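PDB 6D2S: HTH-type transcriptional regulator PrpR from Mycobacterium tuberculosis, which regulates transcription of the enzymes that break down short-chain fatty acids through the glyoxylate and methylcitrate cycles, allowing growth in macrophages and use of cholesterol-derived propionate. Local coordinates for residues Ala88-Leu97 with Ile124-Leu135; Ile18-Met28 with Gln100-Val108. All coordinates share one frame; numbering follows the deposited sequence.

Interaction 1: residues Ala88-Leu97 with Ile124-Leu135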
loop_
_atom_site.group_PDB
_atom_site.type_symbol
_atom_site.label_atom_id
_atom_site.label_comp_id
_atom_site.label_asym_id
_atom_site.label_seq_id
_atom_site.Cartn_x
_atom_site.Cartn_y
_atom_site.Cartn_z
ATOM N N ALA A 88 -0.712 8.394 10.366
ATOM C CA ALA A 88 -1.852 8.659 9.497
ATOM C C ALA A 88 -2.442 7.362 8.959
ATOM O O ALA A 88 -3.671 7.195 8.918
ATOM C CB ALA A 88 -1.431 9.564 8.336
ATOM N N PHE A 89 -1.578 6.437 8.531
ATOM C CA PHE A 89 -2.061 5.169 7.981
ATOM C C PHE A 89 -2.922 4.414 8.991
ATOM O O PHE A 89 -3.987 3.882 8.644
ATOM C CB PHE A 89 -0.870 4.317 7.533
ATOM C CG PHE A 89 -1.261 3.110 6.734
ATOM C CD1 PHE A 89 -1.320 3.174 5.346
ATOM C CD2 PHE A 89 -1.530 1.917 7.366
ATOM C CE1 PHE A 89 -1.659 2.055 4.606
ATOM C CE2 PHE A 89 -1.884 0.787 6.638
ATOM C CZ PHE A 89 -1.946 0.859 5.262
ATOM N N GLN A 90 -2.486 4.375 10.248
ATOM C CA GLN A 90 -3.267 3.703 11.282
ATOM C C GLN A 90 -4.612 4.382 11.498
ATOM O O GLN A 90 -5.633 3.708 11.666
ATOM C CB GLN A 90 -2.485 3.674 12.595
ATOM C CG GLN A 90 -1.244 2.821 12.533
ATOM C CD GLN A 90 -1.550 1.401 12.091
ATOM O OE1 GLN A 90 -2.419 0.739 12.661
ATOM N NE2 GLN A 90 -0.824 0.920 11.085
ATOM N N ILE A 91 -4.622 5.718 11.553
ATOM C CA ILE A 91 -5.863 6.439 11.806
ATOM C C ILE A 91 -6.831 6.241 10.656
ATOM O O ILE A 91 -8.034 6.031 10.864
ATOM C CB ILE A 91 -5.576 7.935 12.044
ATOM C CG1 ILE A 91 -4.631 8.107 13.233
ATOM C CG2 ILE A 91 -6.891 8.694 12.270
ATOM C CD1 ILE A 91 -3.913 9.501 13.259
ATOM N N ALA A 92 -6.327 6.300 9.421
ATOM C CA ALA A 92 -7.204 6.122 8.273
ATOM C C ALA A 92 -7.708 4.687 8.175
ATOM O O ALA A 92 -8.834 4.459 7.712
ATOM C CB ALA A 92 -6.468 6.535 6.984
ATOM N N THR A 93 -6.908 3.718 8.623
ATOM C CA THR A 93 -7.388 2.341 8.686
ATOM C C THR A 93 -8.571 2.231 9.637
ATOM O O THR A 93 -9.605 1.650 9.290
ATOM C CB THR A 93 -6.261 1.392 9.099
ATOM O OG1 THR A 93 -5.251 1.384 8.086
ATOM C CG2 THR A 93 -6.798 -0.048 9.251
ATOM N N GLN A 94 -8.459 2.840 10.828
ATOM C CA GLN A 94 -9.579 2.826 11.768
ATOM C C GLN A 94 -10.771 3.610 11.228
ATOM O O GLN A 94 -11.926 3.230 11.463
ATOM C CB GLN A 94 -9.142 3.387 13.127
ATOM C CG GLN A 94 -10.162 3.139 14.236
ATOM C CD GLN A 94 -10.314 1.661 14.523
ATOM O OE1 GLN A 94 -11.429 1.148 14.695
ATOM N NE2 GLN A 94 -9.187 0.962 14.578
ATOM N N LEU A 95 -10.514 4.703 10.497
ATOM C CA LEU A 95 -11.599 5.462 9.880
ATOM C C LEU A 95 -12.412 4.579 8.938
ATOM O O LEU A 95 -13.649 4.642 8.917
ATOM C CB LEU A 95 -11.032 6.667 9.121
ATOM C CG LEU A 95 -11.930 7.380 8.090
ATOM C CD1 LEU A 95 -13.239 7.819 8.683
ATOM C CD2 LEU A 95 -11.194 8.585 7.475
ATOM N N ALA A 96 -11.731 3.733 8.171
ATOM C CA ALA A 96 -12.445 2.793 7.311
ATOM C C ALA A 96 -13.256 1.806 8.133
ATOM O O ALA A 96 -14.415 1.531 7.819
ATOM C CB ALA A 96 -11.464 2.039 6.408
ATOM N N LEU A 97 -12.648 1.237 9.173
ATOM C CA LEU A 97 -13.352 0.251 9.985
ATOM C C LEU A 97 -14.610 0.828 10.630
ATOM O O LEU A 97 -15.611 0.111 10.771
ATOM C CB LEU A 97 -12.395 -0.313 11.043
ATOM C CG LEU A 97 -11.247 -1.156 10.463
ATOM C CD1 LEU A 97 -10.232 -1.565 11.543
ATOM C CD2 LEU A 97 -11.784 -2.385 9.737
ATOM N N ILE A 124 -9.959 -6.426 6.739
ATOM C CA ILE A 124 -8.774 -5.683 7.154
ATOM C C ILE A 124 -7.994 -5.207 5.935
ATOM O O ILE A 124 -7.508 -4.069 5.892
ATOM C CB ILE A 124 -7.898 -6.534 8.091
ATOM C CG1 ILE A 124 -8.643 -6.814 9.390
ATOM C CG2 ILE A 124 -6.589 -5.798 8.406
ATOM C CD1 ILE A 124 -9.080 -5.555 10.106
ATOM N N GLY A 125 -7.870 -6.063 4.922
ATOM C CA GLY A 125 -7.200 -5.647 3.701
ATOM C C GLY A 125 -7.873 -4.463 3.025
ATOM O O GLY A 125 -7.199 -3.582 2.489
ATOM N N LEU A 126 -9.209 -4.428 3.038
ATOM C CA LEU A 126 -9.926 -3.306 2.438
ATOM C C LEU A 126 -9.787 -2.040 3.275
ATOM O O LEU A 126 -9.677 -0.938 2.727
ATOM C CB LEU A 126 -11.404 -3.658 2.246
ATOM C CG LEU A 126 -11.599 -4.701 1.136
ATOM C CD1 LEU A 126 -12.984 -5.315 1.236
ATOM C CD2 LEU A 126 -11.383 -4.034 -0.218
ATOM N N ALA A 127 -9.770 -2.168 4.603
ATOM C CA ALA A 127 -9.500 -0.987 5.421
ATOM C C ALA A 127 -8.088 -0.463 5.175
ATOM O O ALA A 127 -7.875 0.756 5.093
ATOM C CB ALA A 127 -9.709 -1.301 6.907
ATOM N N ASN A 128 -7.106 -1.367 5.078
ATOM C CA ASN A 128 -5.753 -0.954 4.709
ATOM C C ASN A 128 -5.735 -0.321 3.327
ATOM O O ASN A 128 -5.017 0.660 3.099
ATOM C CB ASN A 128 -4.791 -2.145 4.727
ATOM C CG ASN A 128 -4.480 -2.631 6.120
ATOM O OD1 ASN A 128 -4.555 -1.879 7.090
ATOM N ND2 ASN A 128 -4.125 -3.895 6.227
ATOM N N TYR A 129 -6.471 -0.907 2.375
ATOM C CA TYR A 129 -6.567 -0.311 1.041
ATOM C C TYR A 129 -7.086 1.122 1.120
ATOM O O TYR A 129 -6.535 2.043 0.492
ATOM C CB TYR A 129 -7.477 -1.174 0.140
ATOM C CG TYR A 129 -7.622 -0.613 -1.270
ATOM C CD1 TYR A 129 -8.476 0.448 -1.524
ATOM C CD2 TYR A 129 -6.892 -1.149 -2.337
ATOM C CE1 TYR A 129 -8.602 0.985 -2.801
ATOM C CE2 TYR A 129 -7.006 -0.620 -3.618
ATOM C CZ TYR A 129 -7.870 0.443 -3.841
ATOM O OH TYR A 129 -8.005 0.971 -5.111
ATOM N N PHE A 130 -8.176 1.320 1.862
ATOM C CA PHE A 130 -8.723 2.660 2.054
ATOM C C PHE A 130 -7.680 3.609 2.633
ATOM O O PHE A 130 -7.567 4.761 2.191
ATOM C CB PHE A 130 -9.946 2.588 2.975
ATOM C CG PHE A 130 -10.540 3.930 3.305
ATOM C CD1 PHE A 130 -11.544 4.478 2.516
ATOM C CD2 PHE A 130 -10.097 4.643 4.418
ATOM C CE1 PHE A 130 -12.102 5.711 2.833
ATOM C CE2 PHE A 130 -10.648 5.870 4.734
ATOM C CZ PHE A 130 -11.649 6.406 3.945
ATOM N N ALA A 131 -6.926 3.152 3.640
ATOM C CA ALA A 131 -5.928 4.027 4.257
ATOM C C ALA A 131 -4.877 4.450 3.240
ATOM O O ALA A 131 -4.494 5.620 3.184
ATOM C CB ALA A 131 -5.269 3.335 5.453
ATOM N N GLY A 132 -4.418 3.514 2.408
ATOM C CA GLY A 132 -3.499 3.882 1.339
ATOM C C GLY A 132 -4.102 4.878 0.365
ATOM O O GLY A 132 -3.415 5.780 -0.118
ATOM N N ALA A 133 -5.388 4.717 0.046
ATOM C CA ALA A 133 -6.031 5.598 -0.919
ATOM C C ALA A 133 -6.379 6.948 -0.309
ATOM O O ALA A 133 -6.599 7.907 -1.050
ATOM C CB ALA A 133 -7.291 4.946 -1.493
ATOM N N PHE A 134 -6.410 7.043 1.022
ATOM C CA PHE A 134 -6.621 8.331 1.676
ATOM C C PHE A 134 -5.312 9.121 1.783
ATOM O O PHE A 134 -5.266 10.320 1.467
ATOM C CB PHE A 134 -7.232 8.097 3.066
ATOM C CG PHE A 134 -7.792 9.347 3.691
ATOM C CD1 PHE A 134 -6.945 10.295 4.246
ATOM C CD2 PHE A 134 -9.152 9.587 3.693
ATOM C CE1 PHE A 134 -7.449 11.464 4.800
ATOM C CE2 PHE A 134 -9.655 10.762 4.241
ATOM C CZ PHE A 134 -8.798 11.690 4.796
ATOM N N LEU A 135 -4.243 8.461 2.245
ATOM C CA LEU A 135 -2.928 9.099 2.314
ATOM C C LEU A 135 -2.413 9.490 0.939
ATOM O O LEU A 135 -1.669 10.472 0.806
ATOM C CB LEU A 135 -1.917 8.159 2.972
ATOM C CG LEU A 135 -1.857 8.231 4.500
ATOM C CD1 LEU A 135 -3.232 7.958 5.103
ATOM C CD2 LEU A 135 -0.822 7.251 5.003
#

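Interaction 2: residues Ile18-Met28 with Gln100-Val108. With NA (sodium ion), chain F.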
loop_
_atom_site.group_PDB
_atom_site.type_symbol
_atom_site.label_atom_id
_atom_site.label_comp_id
_atom_site.label_asym_id
_atom_site.label_seq_id
_atom_site.Cartn_x
_atom_site.Cartn_y
_atom_site.Cartn_z
ATOM N N ILE A 18 -10.140 -1.002 -6.001
ATOM C CA ILE A 18 -11.465 -1.100 -5.387
ATOM C C ILE A 18 -12.130 0.263 -5.540
ATOM O O ILE A 18 -11.928 1.158 -4.713
ATOM C CB ILE A 18 -11.381 -1.509 -3.913
ATOM C CG1 ILE A 18 -10.451 -2.706 -3.718
ATOM C CG2 ILE A 18 -12.803 -1.762 -3.335
ATOM C CD1 ILE A 18 -10.906 -4.003 -4.441
ATOM N N HIS A 19 -12.950 0.421 -6.585
ATOM C CA HIS A 19 -13.361 1.758 -7.013
ATOM C C HIS A 19 -14.122 2.506 -5.925
ATOM O O HIS A 19 -13.839 3.679 -5.649
ATOM C CB HIS A 19 -14.214 1.670 -8.279
ATOM C CG HIS A 19 -14.611 3.007 -8.819
ATOM N ND1 HIS A 19 -13.688 3.920 -9.286
ATOM C CD2 HIS A 19 -15.825 3.598 -8.943
ATOM C CE1 HIS A 19 -14.318 5.009 -9.695
ATOM N NE2 HIS A 19 -15.615 4.843 -9.494
ATOM N N ASP A 20 -15.118 1.864 -5.310
ATOM C CA ASP A 20 -15.954 2.603 -4.368
ATOM C C ASP A 20 -15.162 3.074 -3.157
ATOM O O ASP A 20 -15.423 4.161 -2.628
ATOM C CB ASP A 20 -17.146 1.750 -3.924
ATOM C CG ASP A 20 -18.121 1.482 -5.051
ATOM O OD1 ASP A 20 -18.311 2.372 -5.908
ATOM O OD2 ASP A 20 -18.684 0.368 -5.091
ATOM N N LEU A 21 -14.213 2.258 -2.676
ATOM C CA LEU A 21 -13.393 2.666 -1.540
ATOM C C LEU A 21 -12.357 3.695 -1.946
ATOM O O LEU A 21 -12.064 4.624 -1.187
ATOM C CB LEU A 21 -12.675 1.468 -0.930
ATOM C CG LEU A 21 -13.351 0.628 0.129
ATOM C CD1 LEU A 21 -12.315 -0.402 0.605
ATOM C CD2 LEU A 21 -13.867 1.504 1.270
ATOM N N ASP A 22 -11.753 3.507 -3.124
ATOM C CA ASP A 22 -10.776 4.465 -3.618
ATOM C C ASP A 22 -11.418 5.841 -3.775
ATOM O O ASP A 22 -10.857 6.856 -3.345
ATOM C CB ASP A 22 -10.195 3.959 -4.943
ATOM C CG ASP A 22 -8.753 4.387 -5.153
ATOM O OD1 ASP A 22 -8.515 5.604 -5.266
ATOM O OD2 ASP A 22 -7.866 3.507 -5.183
ATOM N N MET A 23 -12.605 5.888 -4.385
ATOM C CA MET A 23 -13.315 7.156 -4.558
ATOM C C MET A 23 -13.783 7.730 -3.228
ATOM O O MET A 23 -13.770 8.953 -3.038
ATOM C CB MET A 23 -14.513 6.956 -5.493
ATOM C CG MET A 23 -14.131 6.588 -6.904
ATOM S SD MET A 23 -13.510 8.043 -7.787
ATOM C CE MET A 23 -15.027 8.968 -8.056
ATOM N N ALA A 24 -14.231 6.875 -2.300
ATOM C CA ALA A 24 -14.666 7.392 -1.004
ATOM C C ALA A 24 -13.509 8.063 -0.268
ATOM O O ALA A 24 -13.679 9.133 0.325
ATOM C CB ALA A 24 -15.268 6.274 -0.154
ATOM N N ALA A 25 -12.326 7.449 -0.305
ATOM C CA ALA A 25 -11.152 8.043 0.332
ATOM C C ALA A 25 -10.806 9.382 -0.304
ATOM O O ALA A 25 -10.568 10.378 0.392
ATOM C CB ALA A 25 -9.960 7.084 0.230
ATOM N N GLU A 26 -10.771 9.420 -1.638
ATOM C CA GLU A 26 -10.386 10.645 -2.328
ATOM C C GLU A 26 -11.405 11.751 -2.082
ATOM O O GLU A 26 -11.038 12.914 -1.868
ATOM C CB GLU A 26 -10.232 10.365 -3.830
ATOM C CG GLU A 26 -9.575 11.517 -4.579
ATOM C CD GLU A 26 -9.262 11.180 -6.028
ATOM O OE1 GLU A 26 -9.903 10.257 -6.581
ATOM O OE2 GLU A 26 -8.386 11.851 -6.617
ATOM N N ARG A 27 -12.693 11.408 -2.101
ATOM C CA ARG A 27 -13.710 12.425 -1.847
ATOM C C ARG A 27 -13.651 12.913 -0.404
ATOM O O ARG A 27 -13.802 14.115 -0.143
ATOM C CB ARG A 27 -15.095 11.876 -2.198
ATOM C CG ARG A 27 -15.247 11.612 -3.699
ATOM C CD ARG A 27 -16.654 11.182 -4.115
ATOM N NE ARG A 27 -16.952 9.798 -3.751
ATOM C CZ ARG A 27 -17.817 9.026 -4.402
ATOM N NH1 ARG A 27 -18.458 9.497 -5.463
ATOM N NH2 ARG A 27 -18.032 7.781 -4.000
ATOM N N MET A 28 -13.412 12.009 0.548
ATOM C CA MET A 28 -13.324 12.450 1.935
ATOM C C MET A 28 -12.103 13.335 2.153
ATOM O O MET A 28 -12.183 14.350 2.856
ATOM C CB MET A 28 -13.298 11.249 2.880
ATOM C CG MET A 28 -13.553 11.631 4.323
ATOM S SD MET A 28 -13.583 10.170 5.374
ATOM C CE MET A 28 -14.705 9.124 4.455
ATOM N N GLN A 100 -16.607 3.346 7.129
ATOM C CA GLN A 100 -16.884 2.697 5.852
ATOM C C GLN A 100 -17.230 1.227 6.050
ATOM O O GLN A 100 -17.060 0.428 5.130
ATOM C CB GLN A 100 -15.692 2.824 4.899
ATOM C CG GLN A 100 -15.207 4.245 4.681
ATOM C CD GLN A 100 -16.081 5.023 3.725
ATOM O OE1 GLN A 100 -16.716 4.451 2.840
ATOM N NE2 GLN A 100 -16.121 6.334 3.898
ATOM N N SER A 101 -17.708 0.867 7.243
ATOM C CA SER A 101 -17.955 -0.534 7.576
ATOM C C SER A 101 -19.009 -1.156 6.661
ATOM O O SER A 101 -18.839 -2.284 6.180
ATOM C CB SER A 101 -18.385 -0.635 9.042
ATOM O OG SER A 101 -18.399 -1.976 9.477
ATOM N N ASP A 102 -20.123 -0.451 6.435
ATOM C CA ASP A 102 -21.172 -0.986 5.569
ATOM C C ASP A 102 -20.681 -1.129 4.135
ATOM O O ASP A 102 -20.987 -2.120 3.458
ATOM C CB ASP A 102 -22.409 -0.089 5.604
ATOM C CG ASP A 102 -23.211 -0.228 6.889
ATOM O OD1 ASP A 102 -22.866 -1.060 7.755
ATOM O OD2 ASP A 102 -24.211 0.510 7.021
ATOM N N LEU A 103 -19.927 -0.140 3.648
ATOM C CA LEU A 103 -19.375 -0.223 2.301
ATOM C C LEU A 103 -18.412 -1.401 2.179
ATOM O O LEU A 103 -18.474 -2.174 1.217
ATOM C CB LEU A 103 -18.672 1.092 1.940
ATOM C CG LEU A 103 -18.004 1.122 0.560
ATOM C CD1 LEU A 103 -18.977 0.708 -0.545
ATOM C CD2 LEU A 103 -17.405 2.502 0.249
ATOM N N ILE A 104 -17.502 -1.547 3.143
ATOM C CA ILE A 104 -16.583 -2.685 3.110
ATOM C C ILE A 104 -17.361 -4.002 3.109
ATOM O O ILE A 104 -17.073 -4.913 2.318
ATOM C CB ILE A 104 -15.586 -2.597 4.280
ATOM C CG1 ILE A 104 -14.569 -1.483 4.003
ATOM C CG2 ILE A 104 -14.866 -3.927 4.489
ATOM C CD1 ILE A 104 -13.636 -1.201 5.190
ATOM N N SER A 105 -18.368 -4.116 3.980
ATOM C CA SER A 105 -19.180 -5.333 4.009
ATOM C C SER A 105 -19.823 -5.606 2.657
ATOM O O SER A 105 -19.875 -6.758 2.206
ATOM C CB SER A 105 -20.253 -5.237 5.095
ATOM O OG SER A 105 -19.643 -5.271 6.369
ATOM N N SER A 106 -20.321 -4.559 1.990
ATOM C CA SER A 106 -20.966 -4.778 0.698
ATOM C C SER A 106 -19.967 -5.201 -0.369
ATOM O O SER A 106 -20.310 -5.992 -1.259
ATOM C CB SER A 106 -21.722 -3.525 0.253
ATOM O OG SER A 106 -20.824 -2.509 -0.151
ATOM N N ILE A 107 -18.737 -4.694 -0.303
ATOM C CA ILE A 107 -17.715 -5.095 -1.266
ATOM C C ILE A 107 -17.314 -6.553 -1.044
ATOM O O ILE A 107 -17.241 -7.348 -1.990
ATOM C CB ILE A 107 -16.505 -4.147 -1.175
ATOM C CG1 ILE A 107 -16.881 -2.749 -1.680
ATOM C CG2 ILE A 107 -15.329 -4.702 -1.977
ATOM C CD1 ILE A 107 -15.938 -1.647 -1.190
ATOM N N VAL A 108 -17.055 -6.926 0.214
ATOM C CA VAL A 108 -16.707 -8.313 0.528
ATOM C C VAL A 108 -17.796 -9.256 0.045
ATOM O O VAL A 108 -17.519 -10.363 -0.444
ATOM C CB VAL A 108 -16.463 -8.472 2.042
ATOM C CG1 VAL A 108 -16.317 -9.945 2.411
ATOM C CG2 VAL A 108 -15.250 -7.675 2.485
HETATM NA NA NA F . -20.497 -0.027 -6.464
HETATM O O HOH W 1 -18.975 -2.551 -5.980
#

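Interaction 1: residues Ala88-Leu97 with Ile124-Leu135
A92 and A131 meet methyl to methyl, CB to CB 3.7 Å, where two helices of the IrrE N-terminal-like domain cross in a buried contact at 124° with their axes 7.7 Å apart. So close a crossing depends on small residues: the CB of A96 likewise rests on A127, at 3.8 Å from its CB, and no bulky side chain separates the backbones there. Aromatic contacts flank these alanines, and CB of A96 also touches CD2 of F130 at 3.6 Å. F89, its ring swung anti to the backbone N (chi1 -170°), enters as a knob among N128, A131, G132 and L135. The methyl of A131 lies over the centre of one ring face in a CH-pi contact, CB to centroid 4.0 Å, while CD2 of L135 lies at the ring edge. F130 takes CD2 of L95 at its own edge, in plane, and the tip of that leucine also reaches F134. At the far end the branched tip of L97 touches CB of A127 and CD1 of I124. No hydrogen bond joins the two segments. The polar T93 suits this setting because its hydroxyl turns back to its own helix: F89 O accepts from T93 N and, across the opposite face of the carbonyl plane, from T93 OG1 at 2.9 Å.

Interaction 2: residues Ile18-Met28 with Gln100-Val108
L21 and I107 form the tight part of this contact, CD1 of the isoleucine ending 3.7 Å from CG of the leucine. The same CD1 reaches CG2 of I18, the residue at the N-cap position of helix 19-28, at 3.8 Å, so that one methyl touches both I18 and L21. L21 also sends CD2 toward CD2 of L103, the two leucines sliding past each other in opposite directions, and across CG1 of I104 at about a right angle. A second close approach involves Q100, whose chain bends at chi2 (-78°) and so turns its amide toward A24 and M28: CE of the buried M28 comes from the opposite direction to 3.2 Å from NE2, a close contact without a hydrogen bond. The setting is a nearly antiparallel helix pair, 160° between directions, whose axes approach to 10.5 Å; this wide spacing is bridged by long side chains rather than by touching backbones. On the partly exposed side the contact thins. A24 offers only a methyl, 3.8 Å from OE1 of Q100. D20 packs its CB on CD1 of L103, while the carboxylate, a group suited to ions and water, binds a sodium ion through OD2 at 2.3 Å, with a water as a longer ligand at 3.0 Å.

How the interactions relate
Interaction 1 belongs to the core, with most of its touching residues buried, whereas interaction 2 is only partly buried and ends at a sodium ion. Their segments alternate along the chain, 18-28, 88-97, 100-108, 124-135, so the two contacts interlock: helix 116-135, half of interaction 1, also packs against both helices of interaction 2, L126 touching L21 and V108. Y129, whose CB points away from segment 88-97, sends its hydroxyl to I18 N and, in a weak hydrogen bond, to D22 OD2, a polar tie between the contacts. Alanines allow the close crossing of interaction 1, and phenylalanine rings pack beside them; longer aliphatic chains span the wider gap of interaction 2, where D20 binds sodium at the partly exposed edge.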